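Long-range contacts in alpha-1,3-glucanase (Bacillus circulans, PDB 5ZRU), which hydrolyses alpha-1,3-glucan, this chain being the calcium- and zinc-bearing GH87 catalytic unit of a longer enzyme: residues Phe533-Ala541 and Thr558-Phe568; Ile542-Phe553 and Tyr567-Gln578. All blocks are in the same frame, centred on the assembly; numbering follows the deposited sequence.

Overall arrangement
Interactions 1 and 2 illustrate how a parallel beta-helix ends: its last coils stack strand on strand, and the loops that lead into them pack against each other. Interaction 2 supplies the stacked strands, and interaction 1 sets loop 533-541, which leads into strand 542-544, against 558-568, which leads into strand 567-568. Their centres lie about 13 Å apart and they share Y567 and F568. A further link joins S534 OG of interaction 1 to Y543 OH of interaction 2, 2.7 Å apart in a probable hydrogen bond, beside the stacked rings of F533 and Y545. Both contacts lie away from the zinc and calcium sites; the side chains of T558 and I577 are each about 11 Å from a bound calcium ion.

Interaction 1: residues Phe533-Ala541 and Thr558-Phe568; sequences FSSPHPGAA and TNDIAHPNLYF
H537 and F568 meet near the C-terminal end of the parallel beta-helix, where the loop leading into strand 542-544 lies against the connection between strands 550-561 and 567-568. Their side chains cross at about a right angle. CE2 of F568 sits over one face of the imidazole, near its rim and 3.3 Å from H537 ND1, with the two ring planes inclined at 56°. With chi1 at 63°, CG of H537 is held between its backbone N and carbonyl carbon, and ND1 gives a nearly straight bond (174°) to S535 O, 2.9 Å away and in the ring plane. That bond fixes the rotation of the imidazole, while S535 OG comes to the edge of the F568 ring, 3.6 Å from CZ. The neighbouring ring of Y543 also meets H537.

H563 is approached at its edge. P538 O lies in the plane of its ring, 3.4 Å from CD2, and N565 N donates to ND1 over 3.1 Å, again in plane, within the type I turn from H563 to L566. The proline ring of P538 crosses this imidazole at about a right angle and sets its CB against A562 CB. Backbone bonds from H563 N to G539 O and from A541 N to L566 O, both 2.9 Å, tie the two segments together; I561 CG2 packs against that same A541 N.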
# COMPACT_ATOMS: atom_id res chain seq x y z
N PHE A 533 20.34 -9.86 -16.17
CA PHE A 533 21.58 -10.14 -15.46
C PHE A 533 22.35 -11.32 -16.01
O PHE A 533 23.57 -11.38 -15.82
CB PHE A 533 21.30 -10.40 -13.98
CG PHE A 533 20.71 -9.23 -13.26
CD1 PHE A 533 21.42 -8.04 -13.15
CD2 PHE A 533 19.46 -9.33 -12.67
CE1 PHE A 533 20.88 -6.95 -12.46
CE2 PHE A 533 18.91 -8.25 -12.00
CZ PHE A 533 19.62 -7.06 -11.89
N SER A 534 21.70 -12.26 -16.68
CA SER A 534 22.32 -13.55 -16.97
C SER A 534 21.97 -13.97 -18.38
O SER A 534 21.39 -13.21 -19.17
CB SER A 534 21.87 -14.62 -15.96
OG SER A 534 21.79 -14.09 -14.65
N SER A 535 22.34 -15.20 -18.71
CA SER A 535 21.92 -15.80 -19.95
C SER A 535 20.43 -16.13 -19.87
O SER A 535 19.87 -16.23 -18.78
CB SER A 535 22.75 -17.05 -20.22
OG SER A 535 22.78 -17.85 -19.06
N PRO A 536 19.77 -16.31 -21.02
CA PRO A 536 18.33 -16.59 -21.00
C PRO A 536 18.00 -17.82 -20.18
O PRO A 536 18.77 -18.78 -20.13
CB PRO A 536 17.98 -16.81 -22.48
CG PRO A 536 19.06 -16.13 -23.23
CD PRO A 536 20.30 -16.26 -22.40
N HIS A 537 16.84 -17.79 -19.53
CA HIS A 537 16.47 -18.90 -18.66
C HIS A 537 15.01 -18.80 -18.25
O HIS A 537 14.49 -17.69 -18.10
CB HIS A 537 17.34 -18.91 -17.40
CG HIS A 537 17.18 -17.69 -16.53
ND1 HIS A 537 17.89 -16.53 -16.75
CD2 HIS A 537 16.41 -17.46 -15.44
CE1 HIS A 537 17.57 -15.64 -15.83
NE2 HIS A 537 16.67 -16.18 -15.02
N PRO A 538 14.32 -19.93 -18.08
CA PRO A 538 13.00 -19.89 -17.45
C PRO A 538 13.14 -19.58 -15.97
O PRO A 538 14.19 -19.79 -15.37
CB PRO A 538 12.45 -21.32 -17.65
CG PRO A 538 13.45 -22.02 -18.56
CD PRO A 538 14.75 -21.30 -18.38
N GLY A 539 12.06 -19.07 -15.38
CA GLY A 539 12.10 -18.75 -13.96
C GLY A 539 12.40 -20.00 -13.13
O GLY A 539 11.89 -21.09 -13.41
N ALA A 540 13.22 -19.82 -12.11
CA ALA A 540 13.67 -20.91 -11.25
C ALA A 540 13.12 -20.77 -9.83
O ALA A 540 12.59 -19.73 -9.43
CB ALA A 540 15.20 -20.96 -11.21
N ALA A 541 13.31 -21.83 -9.04
CA ALA A 541 13.04 -21.75 -7.61
C ALA A 541 14.04 -20.82 -6.92
O ALA A 541 13.66 -19.98 -6.10
CB ALA A 541 13.09 -23.13 -6.98
N THR A 558 9.51 -27.92 -3.55
CA THR A 558 9.24 -27.26 -4.82
C THR A 558 8.20 -28.04 -5.61
O THR A 558 7.95 -29.22 -5.36
CB THR A 558 10.50 -27.11 -5.70
OG1 THR A 558 11.05 -28.40 -6.01
CG2 THR A 558 11.54 -26.26 -4.99
N ASN A 559 7.59 -27.33 -6.56
CA ASN A 559 6.61 -27.89 -7.47
C ASN A 559 6.40 -26.91 -8.62
O ASN A 559 6.40 -25.70 -8.39
CB ASN A 559 5.27 -28.16 -6.76
CG ASN A 559 4.27 -28.87 -7.65
OD1 ASN A 559 4.54 -29.96 -8.15
ND2 ASN A 559 3.11 -28.25 -7.86
N ASP A 560 6.26 -27.44 -9.84
CA ASP A 560 5.87 -26.64 -11.01
C ASP A 560 6.89 -25.54 -11.32
O ASP A 560 6.55 -24.39 -11.57
CB ASP A 560 4.46 -26.06 -10.81
CG ASP A 560 3.91 -25.37 -12.05
OD1 ASP A 560 4.35 -25.70 -13.18
OD2 ASP A 560 3.06 -24.47 -11.90
N ILE A 561 8.17 -25.92 -11.30
CA ILE A 561 9.26 -24.98 -11.56
C ILE A 561 9.56 -24.98 -13.06
O ILE A 561 9.88 -26.02 -13.64
CB ILE A 561 10.51 -25.36 -10.74
CG1 ILE A 561 10.16 -25.45 -9.25
CG2 ILE A 561 11.63 -24.34 -10.97
CD1 ILE A 561 9.50 -24.17 -8.68
N ALA A 562 9.47 -23.80 -13.69
CA ALA A 562 9.75 -23.72 -15.12
C ALA A 562 11.18 -24.16 -15.44
O ALA A 562 11.41 -24.89 -16.41
CB ALA A 562 9.50 -22.30 -15.64
N HIS A 563 12.15 -23.74 -14.64
CA HIS A 563 13.55 -24.05 -14.94
C HIS A 563 13.82 -25.53 -14.70
O HIS A 563 13.64 -26.00 -13.57
CB HIS A 563 14.50 -23.20 -14.09
CG HIS A 563 15.90 -23.14 -14.62
ND1 HIS A 563 16.73 -24.24 -14.65
CD2 HIS A 563 16.61 -22.12 -15.14
CE1 HIS A 563 17.90 -23.90 -15.16
NE2 HIS A 563 17.85 -22.61 -15.47
N PRO A 564 14.24 -26.30 -15.71
CA PRO A 564 14.41 -27.75 -15.52
C PRO A 564 15.42 -28.13 -14.45
O PRO A 564 15.33 -29.24 -13.91
CB PRO A 564 14.86 -28.23 -16.91
CG PRO A 564 15.39 -27.01 -17.60
CD PRO A 564 14.56 -25.87 -17.08
N ASN A 565 16.37 -27.25 -14.12
CA ASN A 565 17.36 -27.53 -13.09
C ASN A 565 16.92 -27.13 -11.69
O ASN A 565 17.68 -27.37 -10.74
CB ASN A 565 18.68 -26.82 -13.41
CG ASN A 565 19.38 -27.39 -14.63
OD1 ASN A 565 19.98 -26.66 -15.42
ND2 ASN A 565 19.29 -28.71 -14.80
N LEU A 566 15.73 -26.52 -11.54
CA LEU A 566 15.20 -26.03 -10.27
C LEU A 566 15.98 -24.82 -9.76
O LEU A 566 15.38 -23.85 -9.29
CB LEU A 566 15.21 -27.12 -9.19
CG LEU A 566 14.03 -28.09 -9.08
CD1 LEU A 566 13.44 -28.41 -10.43
CD2 LEU A 566 14.46 -29.37 -8.36
N TYR A 567 17.30 -24.87 -9.83
CA TYR A 567 18.14 -23.77 -9.40
C TYR A 567 18.95 -23.26 -10.58
O TYR A 567 19.27 -24.01 -11.51
CB TYR A 567 19.12 -24.16 -8.30
CG TYR A 567 18.65 -25.29 -7.45
CD1 TYR A 567 17.66 -25.09 -6.52
CD2 TYR A 567 19.21 -26.55 -7.58
CE1 TYR A 567 17.21 -26.13 -5.74
CE2 TYR A 567 18.78 -27.60 -6.80
CZ TYR A 567 17.78 -27.38 -5.87
OH TYR A 567 17.33 -28.41 -5.08
N PHE A 568 19.28 -21.98 -10.53
CA PHE A 568 20.12 -21.34 -11.55
C PHE A 568 21.08 -20.45 -10.77
O PHE A 568 20.78 -19.29 -10.48
CB PHE A 568 19.27 -20.56 -12.54
CG PHE A 568 20.06 -19.99 -13.69
CD1 PHE A 568 21.24 -20.59 -14.10
CD2 PHE A 568 19.63 -18.85 -14.34
CE1 PHE A 568 21.97 -20.06 -15.16
CE2 PHE A 568 20.35 -18.32 -15.40
CZ PHE A 568 21.52 -18.93 -15.81

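Interaction 2: residues Ile542-Phe553 and Tyr567-Gln578; sequences IYTYTGNGSATF and YFIQNGFNLTIQ
Two short runs of parallel beta pairing, linked by a loop corner built round F573, join residues 542-553 to 567-578. The F573 ring is gripped on both faces. CG2 of T544 stands over its centre, 3.6 Å from the centroid, in a CH-pi contact, while on the opposite face G549 O lies 3.6 Å from F573 CG with S550 N beside it. Chi1 of -169°, placing CG opposite the backbone N, is what slips the ring between these partners and brings CZ against A551 CB. T544 is itself held by its hydroxyl: OG1 accepts from Q570 N at 2.9 Å and donates to T546 O, which fixes the direction of CG2. If F573 were an alanine, T544 CG2 and A551 CB would probably face a gap in place of the ring, leaving the T544 methyl without its aromatic partner.

In the right-handed parallel beta-helix expected of this family, each coil repeats the path of the one before. Here strands 550-553 and 574-577 run 5° from parallel with axes 4.7 Å apart, bonded alternately from A551 N to N574 O, T576 N to A551 O and F553 N to T576 O. The register moves by one residue between the two runs because the corner of the later coil is one residue shorter.

Between the two pairs, I542 CD1 from strand 542-544 meets I577 CD1 from strand 574-577 tip to tip at 4.2 Å, and F553 CE1, on the same side of its pair as L575, reaches L575 CD1 at 3.6 Å. On the face of strands 542-544 and 567-568 turned away from I542, the Y543 and F568 rings lie side by side, planes 21° apart but slid so that they barely overlap. At the corner a water accepts from G549 N at 3.0 Å and lies 2.8 Å from G572 O.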
# COMPACT_ATOMS: atom_id res chain seq x y z
N ILE A 542 15.33 -20.99 -7.21
CA ILE A 542 16.39 -20.18 -6.62
C ILE A 542 17.32 -19.72 -7.73
O ILE A 542 17.75 -20.54 -8.55
CB ILE A 542 17.17 -20.95 -5.54
CG1 ILE A 542 16.22 -21.52 -4.48
CG2 ILE A 542 18.23 -20.06 -4.91
CD1 ILE A 542 16.88 -22.52 -3.52
N TYR A 543 17.67 -18.44 -7.70
CA TYR A 543 18.42 -17.78 -8.76
C TYR A 543 19.47 -16.89 -8.13
O TYR A 543 19.16 -16.10 -7.24
CB TYR A 543 17.45 -16.95 -9.62
CG TYR A 543 18.05 -15.99 -10.63
CD1 TYR A 543 19.00 -16.41 -11.56
CD2 TYR A 543 17.59 -14.68 -10.71
CE1 TYR A 543 19.52 -15.53 -12.51
CE2 TYR A 543 18.09 -13.79 -11.65
CZ TYR A 543 19.05 -14.22 -12.55
OH TYR A 543 19.53 -13.34 -13.49
N THR A 544 20.72 -16.99 -8.59
CA THR A 544 21.71 -15.97 -8.25
C THR A 544 22.38 -15.49 -9.53
O THR A 544 22.55 -16.25 -10.50
CB THR A 544 22.78 -16.45 -7.24
OG1 THR A 544 23.84 -17.12 -7.93
CG2 THR A 544 22.17 -17.39 -6.16
N TYR A 545 22.71 -14.21 -9.54
CA TYR A 545 23.54 -13.61 -10.59
C TYR A 545 24.77 -12.97 -9.96
O TYR A 545 25.32 -11.99 -10.48
CB TYR A 545 22.74 -12.62 -11.43
CG TYR A 545 22.08 -11.50 -10.66
CD1 TYR A 545 20.88 -11.72 -9.97
CD2 TYR A 545 22.62 -10.22 -10.64
CE1 TYR A 545 20.27 -10.70 -9.26
CE2 TYR A 545 22.01 -9.18 -9.93
CZ TYR A 545 20.83 -9.44 -9.25
OH TYR A 545 20.20 -8.43 -8.54
N THR A 546 25.19 -13.50 -8.81
CA THR A 546 26.49 -13.22 -8.22
C THR A 546 27.11 -14.54 -7.79
O THR A 546 26.40 -15.49 -7.42
CB THR A 546 26.42 -12.27 -7.01
OG1 THR A 546 27.74 -12.01 -6.52
CG2 THR A 546 25.59 -12.86 -5.88
N GLY A 547 28.43 -14.61 -7.86
CA GLY A 547 29.17 -15.72 -7.30
C GLY A 547 29.67 -15.46 -5.89
O GLY A 547 30.34 -16.32 -5.32
N ASN A 548 29.36 -14.30 -5.33
CA ASN A 548 29.80 -13.92 -3.99
C ASN A 548 28.62 -14.04 -3.04
O ASN A 548 27.79 -13.14 -2.96
CB ASN A 548 30.35 -12.50 -3.99
CG ASN A 548 30.80 -12.06 -2.61
OD1 ASN A 548 31.16 -12.89 -1.76
ND2 ASN A 548 30.80 -10.75 -2.38
N GLY A 549 28.55 -15.14 -2.30
CA GLY A 549 27.50 -15.26 -1.31
C GLY A 549 27.24 -16.70 -0.93
O GLY A 549 27.71 -17.64 -1.56
N SER A 550 26.46 -16.84 0.14
CA SER A 550 26.03 -18.14 0.64
C SER A 550 24.57 -18.03 1.07
O SER A 550 24.10 -16.95 1.44
CB SER A 550 26.87 -18.61 1.84
OG SER A 550 28.26 -18.49 1.57
N ALA A 551 23.88 -19.16 1.04
CA ALA A 551 22.52 -19.26 1.58
C ALA A 551 22.25 -20.71 1.93
O ALA A 551 22.68 -21.62 1.20
CB ALA A 551 21.47 -18.75 0.59
N THR A 552 21.54 -20.93 3.03
CA THR A 552 21.22 -22.27 3.51
C THR A 552 19.72 -22.46 3.55
O THR A 552 19.00 -21.63 4.12
CB THR A 552 21.82 -22.51 4.90
OG1 THR A 552 23.24 -22.38 4.84
CG2 THR A 552 21.45 -23.91 5.40
N PHE A 553 19.24 -23.53 2.92
CA PHE A 553 17.84 -23.91 2.93
C PHE A 553 17.69 -25.19 3.74
O PHE A 553 18.43 -26.15 3.52
CB PHE A 553 17.31 -24.12 1.51
CG PHE A 553 17.08 -22.85 0.75
CD1 PHE A 553 18.14 -22.09 0.29
CD2 PHE A 553 15.79 -22.42 0.47
CE1 PHE A 553 17.93 -20.91 -0.42
CE2 PHE A 553 15.56 -21.24 -0.24
CZ PHE A 553 16.64 -20.49 -0.69
N TYR A 567 17.30 -24.87 -9.83
CA TYR A 567 18.14 -23.77 -9.40
C TYR A 567 18.95 -23.26 -10.58
O TYR A 567 19.27 -24.01 -11.51
CB TYR A 567 19.12 -24.16 -8.30
CG TYR A 567 18.65 -25.29 -7.45
CD1 TYR A 567 17.66 -25.09 -6.52
CD2 TYR A 567 19.21 -26.55 -7.58
CE1 TYR A 567 17.21 -26.13 -5.74
CE2 TYR A 567 18.78 -27.60 -6.80
CZ TYR A 567 17.78 -27.38 -5.87
OH TYR A 567 17.33 -28.41 -5.08
N PHE A 568 19.28 -21.98 -10.53
CA PHE A 568 20.12 -21.34 -11.55
C PHE A 568 21.08 -20.45 -10.77
O PHE A 568 20.78 -19.29 -10.48
CB PHE A 568 19.27 -20.56 -12.54
CG PHE A 568 20.06 -19.99 -13.69
CD1 PHE A 568 21.24 -20.59 -14.10
CD2 PHE A 568 19.63 -18.85 -14.34
CE1 PHE A 568 21.97 -20.06 -15.16
CE2 PHE A 568 20.35 -18.32 -15.40
CZ PHE A 568 21.52 -18.93 -15.81
N ILE A 569 22.24 -21.02 -10.43
CA ILE A 569 23.18 -20.42 -9.48
C ILE A 569 24.46 -20.07 -10.22
O ILE A 569 25.04 -20.91 -10.92
CB ILE A 569 23.48 -21.39 -8.32
CG1 ILE A 569 22.19 -21.95 -7.72
CG2 ILE A 569 24.34 -20.72 -7.27
CD1 ILE A 569 21.25 -20.89 -7.19
N GLN A 570 24.91 -18.83 -10.05
CA GLN A 570 26.17 -18.43 -10.67
C GLN A 570 27.33 -19.10 -9.95
O GLN A 570 27.33 -19.23 -8.72
CB GLN A 570 26.31 -16.91 -10.63
CG GLN A 570 27.58 -16.40 -11.28
CD GLN A 570 27.55 -14.90 -11.50
OE1 GLN A 570 26.53 -14.35 -11.92
NE2 GLN A 570 28.65 -14.23 -11.20
N ASN A 571 28.33 -19.53 -10.72
CA ASN A 571 29.45 -20.26 -10.14
C ASN A 571 30.12 -19.43 -9.05
O ASN A 571 30.40 -18.24 -9.24
CB ASN A 571 30.45 -20.63 -11.23
CG ASN A 571 31.48 -21.65 -10.76
OD1 ASN A 571 31.42 -22.13 -9.62
ND2 ASN A 571 32.40 -22.01 -11.65
N GLY A 572 30.39 -20.06 -7.91
CA GLY A 572 30.99 -19.42 -6.77
C GLY A 572 30.04 -19.24 -5.60
O GLY A 572 30.49 -19.22 -4.44
N PHE A 573 28.74 -19.10 -5.87
CA PHE A 573 27.76 -18.95 -4.81
C PHE A 573 27.56 -20.27 -4.09
O PHE A 573 27.34 -21.31 -4.72
CB PHE A 573 26.43 -18.45 -5.40
CG PHE A 573 25.44 -18.00 -4.36
CD1 PHE A 573 24.62 -18.92 -3.72
CD2 PHE A 573 25.32 -16.66 -4.04
CE1 PHE A 573 23.71 -18.51 -2.76
CE2 PHE A 573 24.40 -16.24 -3.08
CZ PHE A 573 23.60 -17.17 -2.45
N ASN A 574 27.63 -20.24 -2.75
CA ASN A 574 27.57 -21.43 -1.91
C ASN A 574 26.13 -21.65 -1.44
O ASN A 574 25.69 -21.06 -0.45
CB ASN A 574 28.50 -21.29 -0.71
CG ASN A 574 29.91 -20.90 -1.11
OD1 ASN A 574 30.33 -19.75 -0.92
ND2 ASN A 574 30.65 -21.85 -1.67
N LEU A 575 25.40 -22.51 -2.14
CA LEU A 575 24.01 -22.81 -1.82
C LEU A 575 23.94 -24.18 -1.17
O LEU A 575 24.37 -25.17 -1.76
CB LEU A 575 23.13 -22.76 -3.08
CG LEU A 575 21.64 -23.10 -2.94
CD1 LEU A 575 20.89 -22.04 -2.13
CD2 LEU A 575 20.99 -23.31 -4.31
N THR A 576 23.40 -24.24 0.04
CA THR A 576 23.17 -25.49 0.76
C THR A 576 21.67 -25.75 0.81
O THR A 576 20.90 -24.85 1.18
CB THR A 576 23.73 -25.41 2.18
OG1 THR A 576 25.14 -25.20 2.13
CG2 THR A 576 23.42 -26.70 2.94
N ILE A 577 21.24 -26.95 0.43
CA ILE A 577 19.84 -27.34 0.50
C ILE A 577 19.77 -28.68 1.21
O ILE A 577 20.20 -29.70 0.65
CB ILE A 577 19.19 -27.42 -0.88
CG1 ILE A 577 19.35 -26.07 -1.59
CG2 ILE A 577 17.72 -27.78 -0.75
CD1 ILE A 577 18.95 -26.10 -2.99
N GLN A 578 19.23 -28.69 2.42
CA GLN A 578 19.26 -29.86 3.29
C GLN A 578 17.94 -30.02 4.04
O GLN A 578 16.99 -29.24 3.85
CB GLN A 578 20.44 -29.76 4.27
CG GLN A 578 20.47 -28.44 5.04
CD GLN A 578 21.72 -28.24 5.87
OE1 GLN A 578 22.72 -28.94 5.71
NE2 GLN A 578 21.67 -27.27 6.77
OXT GLN A 578 17.77 -30.94 4.85
O HOH W 1 30.75 -17.23 -2.45